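Local coordinates for protein nucleoside permease NupG (Escherichia coli K-12, PDB 7DLA) that carries purine and pyrimidine nucleosides across the bacterial inner membrane as a symporter driven by the proton motive force, at residues V43-M54 against F96-M107. The protein carries 1 engineered substitution. Numbering follows the deposited sequence.
Sequences VYSSLGIAAVFM and FLVILINSFAYM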
ATOM      1  N   VAL A  43       0.552 -12.516   7.554  1.00 58.13           N
ATOM      2  CA  VAL A  43      -0.204 -12.673   6.311  1.00 58.61           C
ATOM      3  C   VAL A  43      -0.043 -11.429   5.440  1.00 58.35           C
ATOM      4  O   VAL A  43       0.235 -11.530   4.240  1.00 58.00           O
ATOM      5  CB  VAL A  43      -1.699 -13.032   6.599  1.00 58.24           C
ATOM      6  CG1 VAL A  43      -2.642 -12.626   5.476  1.00 58.18           C
ATOM      7  CG2 VAL A  43      -1.850 -14.532   6.785  1.00 57.86           C
ATOM      8  N   TYR A  44      -0.089 -10.245   6.045  1.00 58.47           N
ATOM      9  CA  TYR A  44       0.129  -9.001   5.305  1.00 58.37           C
ATOM     10  C   TYR A  44       1.608  -8.789   4.957  1.00 59.14           C
ATOM     11  O   TYR A  44       1.920  -8.003   4.056  1.00 59.46           O
ATOM     12  CB  TYR A  44      -0.363  -7.833   6.148  1.00 58.49           C
ATOM     13  CG  TYR A  44      -1.839  -7.445   6.092  1.00 58.44           C
ATOM     14  CD1 TYR A  44      -2.579  -7.405   4.910  1.00 57.89           C
ATOM     15  CD2 TYR A  44      -2.510  -7.141   7.275  1.00 58.87           C
ATOM     16  CE1 TYR A  44      -3.971  -7.041   4.928  1.00 57.44           C
ATOM     17  CE2 TYR A  44      -3.868  -6.802   7.303  1.00 58.01           C
ATOM     18  CZ  TYR A  44      -4.589  -6.743   6.146  1.00 57.05           C
ATOM     19  OH  TYR A  44      -5.907  -6.375   6.256  1.00 56.49           O
ATOM     20  N   SER A  45       2.525  -9.485   5.641  1.00 58.23           N
ATOM     21  CA  SER A  45       3.935  -9.451   5.262  1.00 59.31           C
ATOM     22  C   SER A  45       4.163  -9.963   3.831  1.00 60.12           C
ATOM     23  O   SER A  45       5.138  -9.579   3.163  1.00 60.88           O
ATOM     24  CB  SER A  45       4.730 -10.265   6.270  1.00 59.34           C
ATOM     25  OG  SER A  45       4.482 -11.654   6.114  1.00 58.59           O
ATOM     26  N   SER A  46       3.282 -10.837   3.341  1.00 60.48           N
ATOM     27  CA  SER A  46       3.522 -11.483   2.052  1.00 63.03           C
ATOM     28  C   SER A  46       3.542 -10.458   0.924  1.00 61.94           C
ATOM     29  O   SER A  46       4.286 -10.612  -0.051  1.00 62.70           O
ATOM     30  CB  SER A  46       2.474 -12.568   1.799  1.00 60.19           C
ATOM     31  OG  SER A  46       1.198 -12.155   2.244  1.00 58.94           O
ATOM     32  N   LEU A  47       2.703  -9.423   1.022  1.00 61.53           N
ATOM     33  CA  LEU A  47       2.817  -8.286   0.113  1.00 62.07           C
ATOM     34  C   LEU A  47       4.267  -7.856  -0.043  1.00 63.37           C
ATOM     35  O   LEU A  47       4.763  -7.722  -1.163  1.00 64.52           O
ATOM     36  CB  LEU A  47       1.957  -7.130   0.621  1.00 63.88           C
ATOM     37  CG  LEU A  47       0.461  -7.426   0.773  1.00 62.30           C
ATOM     38  CD1 LEU A  47      -0.021  -7.366   2.218  1.00 62.55           C
ATOM     39  CD2 LEU A  47      -0.332  -6.458  -0.070  1.00 59.62           C
ATOM     40  N   GLY A  48       4.965  -7.662   1.083  1.00 65.30           N
ATOM     41  CA  GLY A  48       6.371  -7.292   1.040  1.00 64.51           C
ATOM     42  C   GLY A  48       7.233  -8.355   0.392  1.00 64.87           C
ATOM     43  O   GLY A  48       8.031  -8.056  -0.493  1.00 66.36           O
ATOM     44  N   ILE A  49       7.105  -9.609   0.841  1.00 64.32           N
ATOM     45  CA  ILE A  49       7.910 -10.666   0.210  1.00 65.30           C
ATOM     46  C   ILE A  49       7.771 -10.623  -1.306  1.00 67.17           C
ATOM     47  O   ILE A  49       8.766 -10.658  -2.032  1.00 69.74           O
ATOM     48  CB  ILE A  49       7.590 -12.088   0.726  1.00 64.37           C
ATOM     49  CG1 ILE A  49       7.833 -12.298   2.236  1.00 62.84           C
ATOM     50  CG2 ILE A  49       8.331 -13.124  -0.111  1.00 65.92           C
ATOM     51  CD1 ILE A  49       6.638 -12.211   3.136  1.00 61.86           C
ATOM     52  N   ALA A  50       6.539 -10.585  -1.804  1.00 66.87           N
ATOM     53  CA  ALA A  50       6.311 -10.515  -3.241  1.00 68.12           C
ATOM     54  C   ALA A  50       6.871  -9.234  -3.835  1.00 69.31           C
ATOM     55  O   ALA A  50       7.346  -9.224  -4.978  1.00 71.77           O
ATOM     56  CB  ALA A  50       4.819 -10.598  -3.523  1.00 66.01           C
ATOM     57  N   ALA A  51       6.791  -8.137  -3.082  1.00 68.59           N
ATOM     58  CA  ALA A  51       7.076  -6.827  -3.648  1.00 69.22           C
ATOM     59  C   ALA A  51       8.565  -6.640  -3.848  1.00 70.72           C
ATOM     60  O   ALA A  51       8.993  -5.941  -4.771  1.00 71.99           O
ATOM     61  CB  ALA A  51       6.515  -5.731  -2.747  1.00 68.12           C
ATOM     62  N   VAL A  52       9.373  -7.257  -3.000  1.00 70.95           N
ATOM     63  CA  VAL A  52      10.799  -7.005  -3.098  1.00 72.44           C
ATOM     64  C   VAL A  52      11.355  -7.478  -4.437  1.00 75.35           C
ATOM     65  O   VAL A  52      12.231  -6.823  -5.009  1.00 77.31           O
ATOM     66  CB  VAL A  52      11.538  -7.640  -1.921  1.00 72.22           C
ATOM     67  CG1 VAL A  52      10.891  -7.224  -0.618  1.00 69.92           C
ATOM     68  CG2 VAL A  52      11.555  -9.119  -2.075  1.00 72.69           C
ATOM     69  N   PHE A  53      10.863  -8.594  -4.988  1.00 75.84           N
ATOM     70  CA  PHE A  53      11.495  -9.034  -6.223  1.00 77.76           C
ATOM     71  C   PHE A  53      10.571  -9.343  -7.381  1.00 78.64           C
ATOM     72  O   PHE A  53      11.060  -9.360  -8.517  1.00 78.37           O
ATOM     73  CB  PHE A  53      12.408 -10.259  -5.997  1.00 81.47           C
ATOM     74  CG  PHE A  53      11.744 -11.465  -5.377  1.00 86.19           C
ATOM     75  CD1 PHE A  53      10.960 -12.328  -6.141  1.00 89.14           C
ATOM     76  CD2 PHE A  53      11.996 -11.794  -4.056  1.00 83.28           C
ATOM     77  CE1 PHE A  53      10.405 -13.456  -5.576  1.00 86.83           C
ATOM     78  CE2 PHE A  53      11.438 -12.923  -3.481  1.00 83.69           C
ATOM     79  CZ  PHE A  53      10.646 -13.755  -4.241  1.00 87.56           C
ATOM     80  N   MET A  54       9.275  -9.614  -7.158  1.00 81.02           N
ATOM     81  CA  MET A  54       8.393  -9.936  -8.282  1.00 78.50           C
ATOM     82  C   MET A  54       8.163  -8.786  -9.261  1.00 77.09           C
ATOM     83  O   MET A  54       8.217  -9.019 -10.479  1.00 77.28           O
ATOM     84  CB  MET A  54       7.064 -10.460  -7.764  1.00 76.57           C
ATOM     85  CG  MET A  54       7.019 -11.940  -7.726  1.00 77.34           C
ATOM     86  SD  MET A  54       7.641 -12.521  -9.309  1.00 98.55           S
ATOM     87  CE  MET A  54       7.269 -14.279  -9.268  1.00 81.04           C
ATOM     88  N   PHE A  96      -1.688 -17.247   4.758  1.00 60.43           N
ATOM     89  CA  PHE A  96      -0.418 -16.668   4.336  1.00 59.99           C
ATOM     90  C   PHE A  96      -0.024 -17.218   2.978  1.00 59.90           C
ATOM     91  O   PHE A  96       0.407 -16.463   2.104  1.00 59.65           O
ATOM     92  CB  PHE A  96       0.678 -16.934   5.390  1.00 59.50           C
ATOM     93  CG  PHE A  96       2.111 -16.856   4.857  1.00 58.77           C
ATOM     94  CD1 PHE A  96       2.732 -17.957   4.267  1.00 58.60           C
ATOM     95  CD2 PHE A  96       2.847 -15.677   4.992  1.00 58.46           C
ATOM     96  CE1 PHE A  96       4.043 -17.869   3.792  1.00 57.94           C
ATOM     97  CE2 PHE A  96       4.157 -15.583   4.521  1.00 58.26           C
ATOM     98  CZ  PHE A  96       4.754 -16.681   3.916  1.00 58.18           C
ATOM     99  N   LEU A  97      -0.201 -18.525   2.762  1.00 60.18           N
ATOM    100  CA  LEU A  97       0.294 -19.099   1.518  1.00 59.82           C
ATOM    101  C   LEU A  97      -0.583 -18.649   0.350  1.00 59.88           C
ATOM    102  O   LEU A  97      -0.089 -18.339  -0.748  1.00 59.65           O
ATOM    103  CB  LEU A  97       0.327 -20.622   1.641  1.00 60.10           C
ATOM    104  CG  LEU A  97       1.087 -21.482   0.613  1.00 60.51           C
ATOM    105  CD1 LEU A  97       0.620 -21.403  -0.861  1.00 60.54           C
ATOM    106  CD2 LEU A  97       2.579 -21.239   0.752  1.00 61.02           C
ATOM    107  N   VAL A  98      -1.888 -18.545   0.588  1.00 59.95           N
ATOM    108  CA  VAL A  98      -2.813 -18.156  -0.466  1.00 59.83           C
ATOM    109  C   VAL A  98      -2.658 -16.671  -0.788  1.00 59.70           C
ATOM    110  O   VAL A  98      -2.608 -16.280  -1.963  1.00 59.62           O
ATOM    111  CB  VAL A  98      -4.249 -18.571  -0.064  1.00 59.64           C
ATOM    112  CG1 VAL A  98      -4.977 -17.549   0.827  1.00 59.20           C
ATOM    113  CG2 VAL A  98      -5.051 -18.852  -1.302  1.00 58.94           C
ATOM    114  N   ILE A  99      -2.486 -15.833   0.239  1.00 59.50           N
ATOM    115  CA  ILE A  99      -2.257 -14.414   0.021  1.00 60.04           C
ATOM    116  C   ILE A  99      -0.905 -14.196  -0.661  1.00 61.89           C
ATOM    117  O   ILE A  99      -0.762 -13.309  -1.514  1.00 60.50           O
ATOM    118  CB  ILE A  99      -2.327 -13.643   1.354  1.00 59.67           C
ATOM    119  CG1 ILE A  99      -3.716 -13.673   1.977  1.00 58.95           C
ATOM    120  CG2 ILE A  99      -1.994 -12.175   1.105  1.00 59.62           C
ATOM    121  CD1 ILE A  99      -4.743 -13.017   1.146  1.00 59.12           C
ATOM    122  N   LEU A 100       0.109 -14.983  -0.287  1.00 62.49           N
ATOM    123  CA  LEU A 100       1.439 -14.834  -0.861  1.00 60.94           C
ATOM    124  C   LEU A 100       1.407 -15.068  -2.362  1.00 61.07           C
ATOM    125  O   LEU A 100       1.980 -14.284  -3.130  1.00 61.50           O
ATOM    126  CB  LEU A 100       2.411 -15.804  -0.191  1.00 60.51           C
ATOM    127  CG  LEU A 100       3.800 -15.750  -0.806  1.00 61.42           C
ATOM    128  CD1 LEU A 100       4.457 -14.434  -0.412  1.00 62.96           C
ATOM    129  CD2 LEU A 100       4.641 -16.953  -0.441  1.00 61.22           C
ATOM    130  N   ILE A 101       0.750 -16.156  -2.801  1.00 60.37           N
ATOM    131  CA  ILE A 101       0.576 -16.365  -4.245  1.00 61.48           C
ATOM    132  C   ILE A 101      -0.129 -15.166  -4.867  1.00 60.56           C
ATOM    133  O   ILE A 101       0.310 -14.631  -5.902  1.00 60.56           O
ATOM    134  CB  ILE A 101      -0.192 -17.669  -4.540  1.00 60.70           C
ATOM    135  CG1 ILE A 101       0.433 -18.863  -3.813  1.00 60.80           C
ATOM    136  CG2 ILE A 101      -0.203 -17.945  -6.038  1.00 61.39           C
ATOM    137  CD1 ILE A 101      -0.215 -20.217  -4.137  1.00 60.22           C
ATOM    138  N   ASN A 102      -1.242 -14.729  -4.246  1.00 60.19           N
ATOM    139  CA  ASN A 102      -2.020 -13.637  -4.830  1.00 60.14           C
ATOM    140  C   ASN A 102      -1.160 -12.400  -5.014  1.00 60.32           C
ATOM    141  O   ASN A 102      -1.237 -11.741  -6.053  1.00 60.09           O
ATOM    142  CB  ASN A 102      -3.238 -13.308  -3.963  1.00 61.75           C
ATOM    143  CG  ASN A 102      -4.156 -12.245  -4.587  1.00 58.96           C
ATOM    144  OD1 ASN A 102      -4.863 -12.504  -5.572  1.00 57.86           O
ATOM    145  ND2 ASN A 102      -4.154 -11.046  -4.001  1.00 58.66           N
ATOM    146  N   SER A 103      -0.312 -12.083  -4.028  1.00 61.39           N
ATOM    147  CA  SER A 103       0.554 -10.909  -4.134  1.00 60.68           C
ATOM    148  C   SER A 103       1.646 -11.123  -5.158  1.00 61.20           C
ATOM    149  O   SER A 103       1.968 -10.214  -5.919  1.00 61.10           O
ATOM    150  CB  SER A 103       1.191 -10.564  -2.794  1.00 60.88           C
ATOM    151  OG  SER A 103       0.224 -10.258  -1.821  1.00 61.69           O
ATOM    152  N   PHE A 104       2.252 -12.305  -5.174  1.00 62.36           N
ATOM    153  CA  PHE A 104       3.262 -12.592  -6.182  1.00 64.31           C
ATOM    154  C   PHE A 104       2.707 -12.323  -7.564  1.00 63.36           C
ATOM    155  O   PHE A 104       3.429 -11.852  -8.444  1.00 65.75           O
ATOM    156  CB  PHE A 104       3.711 -14.043  -6.055  1.00 66.00           C
ATOM    157  CG  PHE A 104       5.053 -14.209  -5.410  1.00 71.07           C
ATOM    158  CD1 PHE A 104       5.218 -13.977  -4.042  1.00 68.74           C
ATOM    159  CD2 PHE A 104       6.147 -14.602  -6.146  1.00 77.97           C
ATOM    160  CE1 PHE A 104       6.458 -14.129  -3.431  1.00 70.72           C
ATOM    161  CE2 PHE A 104       7.395 -14.752  -5.536  1.00 80.68           C
ATOM    162  CZ  PHE A 104       7.539 -14.522  -4.175  1.00 74.79           C
ATOM    163  N   ALA A 105       1.417 -12.590  -7.763  1.00 62.09           N
ATOM    164  CA  ALA A 105       0.758 -12.258  -9.021  1.00 61.03           C
ATOM    165  C   ALA A 105       0.328 -10.795  -9.097  1.00 59.98           C
ATOM    166  O   ALA A 105       0.401 -10.183 -10.160  1.00 59.19           O
ATOM    167  CB  ALA A 105      -0.458 -13.158  -9.231  1.00 59.30           C
ATOM    168  N   TYR A 106      -0.107 -10.216  -7.990  1.00 60.14           N
ATOM    169  CA  TYR A 106      -0.736  -8.907  -8.039  1.00 59.63           C
ATOM    170  C   TYR A 106       0.258  -7.765  -8.040  1.00 60.11           C
ATOM    171  O   TYR A 106       0.043  -6.776  -8.739  1.00 59.54           O
ATOM    172  CB  TYR A 106      -1.691  -8.736  -6.872  1.00 59.11           C
ATOM    173  CG  TYR A 106      -2.392  -7.407  -6.933  1.00 57.94           C
ATOM    174  CD1 TYR A 106      -1.842  -6.268  -6.363  1.00 57.38           C
ATOM    175  CD2 TYR A 106      -3.540  -7.265  -7.682  1.00 59.87           C
ATOM    176  CE1 TYR A 106      -2.488  -5.061  -6.450  1.00 56.63           C
ATOM    177  CE2 TYR A 106      -4.170  -6.061  -7.795  1.00 56.57           C
ATOM    178  CZ  TYR A 106      -3.653  -4.969  -7.180  1.00 56.02           C
ATOM    179  OH  TYR A 106      -4.337  -3.790  -7.323  1.00 55.63           O
ATOM    180  N   MET A 107       1.286  -7.847  -7.208  1.00 61.00           N
ATOM    181  CA  MET A 107       2.307  -6.809  -7.103  1.00 60.96           C
ATOM    182  C   MET A 107       2.883  -6.393  -8.451  1.00 61.46           C
ATOM    183  O   MET A 107       2.939  -5.183  -8.725  1.00 60.18           O
ATOM    184  CB  MET A 107       3.400  -7.325  -6.164  1.00 62.37           C
ATOM    185  CG  MET A 107       3.052  -7.276  -4.696  1.00 62.14           C
ATOM    186  SD  MET A 107       1.640  -6.275  -4.199  1.00 60.10           S
ATOM    187  CE  MET A 107       2.114  -4.615  -4.601  1.00 58.33           C
TER
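The transmembrane parts of helices 37-64 and 92-122 of this major facilitator superfamily transporter pack side by side where Val43 to Met54 meets Phe96 to Met107. The axes of these two segments, running in the same general sense at 36°, approach to 8.2 Å, consistent with the small Ser46, Ala50 and Ser103 on the facing sides. Ser46 and Ala50 sit opposite Leu100 and Phe104, and CB of Ala50 lies 3.7 Å from CB of Ser103. Phe104 enters as a knob among Ile49, Ala50, Phe53 and Met54. CB of Ala50 touches its CD1 obliquely, while CG2 of Ile49 comes at the ring edge, 3.9 Å from CE1. The Phe53 ring reaches the CE2-CZ side with its plane turned 74° to that of Phe104. Met54, its chain bent at chi2 (-47°), passes CG and CE by CD2 and leaves SD 5.1 Å from the ring centroid, an oblique Met-aromatic contact. With an alanine here in place of the ring, Phe53 and Met54 would probably lose their shared partner and a gap would open beside Ala50. At the other end, CG1 of Val43 meets CG1 of Ile99 at 3.8 Å, whereas its CG2 lies over the backbone of Phe96. The hydroxyl of Ser103 turns back on its own helix, OG donating to O of Ile99 at 3.2 Å from above the carbonyl plane; that oxygen also accepts from N of Ser103. With no hydrogen bond crossing between the segments, their cohesion rests on apolar and aromatic contact, and Ser103 probably contributes small size, its hydroxyl being spent within its own helix.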